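Local structure of tail fiber protein (Acinetobacter phage AM24, 5W5P) at residues A378-K381 with A382-N385. The protein probably recognises, and may depolymerise, the capsular polysaccharide of its Acinetobacter host as the trimeric tailspike of the phage. Residues are numbered along the deposited sequence; the frame is centred on the assembly and turned at random.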
loop_
_atom_site.group_PDB
_atom_site.type_symbol
_atom_site.label_atom_id
_atom_site.label_comp_id
_atom_site.label_asym_id
_atom_site.label_seq_id
_atom_site.Cartn_x
_atom_site.Cartn_y
_atom_site.Cartn_z
ATOM N N ALA A 378 7.423 4.771 27.615
ATOM C CA ALA A 378 6.909 5.702 28.614
ATOM C C ALA A 378 7.678 7.016 28.634
ATOM O O ALA A 378 7.122 8.043 29.034
ATOM C CB ALA A 378 6.944 5.053 30.000
ATOM N N ALA A 379 8.935 7.007 28.187
ATOM C CA ALA A 379 9.788 8.186 28.264
ATOM C C ALA A 379 9.332 9.319 27.353
ATOM O O ALA A 379 9.693 10.476 27.602
ATOM C CB ALA A 379 11.226 7.803 27.920
ATOM N N TYR A 380 8.556 9.027 26.311
ATOM C CA TYR A 380 8.214 10.030 25.312
ATOM C C TYR A 380 6.734 10.379 25.301
ATOM O O TYR A 380 6.292 11.140 24.434
ATOM C CB TYR A 380 8.679 9.563 23.933
ATOM C CG TYR A 380 10.155 9.294 23.947
ATOM C CD1 TYR A 380 11.061 10.343 24.042
ATOM C CD2 TYR A 380 10.647 7.999 23.917
ATOM C CE1 TYR A 380 12.413 10.115 24.083
ATOM C CE2 TYR A 380 12.004 7.760 23.957
ATOM C CZ TYR A 380 12.884 8.826 24.044
ATOM O OH TYR A 380 14.240 8.599 24.082
ATOM N N LYS A 381 5.960 9.856 26.252
ATOM C CA LYS A 381 4.569 10.272 26.369
ATOM C C LYS A 381 4.447 11.706 26.869
ATOM O O LYS A 381 3.555 12.435 26.424
ATOM C CB LYS A 381 3.814 9.313 27.291
ATOM C CG LYS A 381 3.645 7.922 26.703
ATOM C CD LYS A 381 3.014 6.977 27.700
ATOM C CE LYS A 381 2.868 5.583 27.114
ATOM N NZ LYS A 381 2.320 4.640 28.126
ATOM N N ALA A 382 5.340 12.135 27.767
ATOM C CA ALA A 382 5.280 13.461 28.377
ATOM C C ALA A 382 6.479 14.339 28.027
ATOM O O ALA A 382 6.650 15.405 28.631
ATOM C CB ALA A 382 5.159 13.339 29.896
ATOM N N ASP A 383 7.310 13.921 27.077
ATOM C CA ASP A 383 8.474 14.690 26.649
ATOM C C ASP A 383 8.023 15.764 25.667
ATOM O O ASP A 383 7.725 15.459 24.506
ATOM C CB ASP A 383 9.501 13.755 26.014
ATOM C CG ASP A 383 10.847 14.420 25.775
ATOM O OD1 ASP A 383 10.909 15.666 25.699
ATOM O OD2 ASP A 383 11.849 13.683 25.645
ATOM N N VAL A 384 7.994 17.024 26.118
ATOM C CA VAL A 384 7.503 18.118 25.279
ATOM C C VAL A 384 8.374 18.328 24.050
ATOM O O VAL A 384 7.931 18.955 23.082
ATOM C CB VAL A 384 7.381 19.436 26.084
ATOM C CG1 VAL A 384 6.590 19.216 27.365
ATOM C CG2 VAL A 384 8.752 20.035 26.388
ATOM N N ASN A 385 9.602 17.812 24.054
ATOM C CA ASN A 385 10.497 17.959 22.915
ATOM C C ASN A 385 10.428 16.784 21.956
ATOM O O ASN A 385 11.209 16.739 21.002
ATOM C CB ASN A 385 11.936 18.157 23.390
ATOM C CG ASN A 385 12.196 19.574 23.865
ATOM O OD1 ASN A 385 12.106 20.521 23.087
ATOM N ND2 ASN A 385 12.502 19.726 25.150
HETATM O O HOH W 1 12.238 11.755 27.098
#
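The Tyr-380 ring and the Asp-383 carboxylate lie side by side and point the same way, their planes only 13° apart, in a surface loop between strands 365-375 and 389-390 of the tailspike's parallel beta-helix, where Asp-383 also forms an Asx turn. OD2 of Asp-383 comes within 3.8 Å of CD1 of Tyr-380. One face of the ring carries CB of Ala-379, 4.0 Å above the plane and displaced toward the rim; the ring also meets that of Tyr-386 and touches Leu-346 and Pro-347 of helix 346-349. No direct hydrogen bond joins 378-381 to 382-385. A water donates to O of Ala-379 (2.9 Å) and probably bridges to OD2 of Asp-383, though that 2.4 Å separation is too short to be relied on. Asp-383 reaches this position because CG stands anti to its backbone N (chi1 -169°), while its CB rests 3.6 Å from O of Ala-379. OD2 also forms a salt bridge with NZ of Lys-350, and the hydroxyl of Tyr-380 is hydrogen-bonded to OD1 of Asn-342. The other carboxylate oxygen makes the Asx turn: N of Asn-385 donates to OD1 of Asp-383 at 3.0 Å, approaching from 35° above the carboxylate plane.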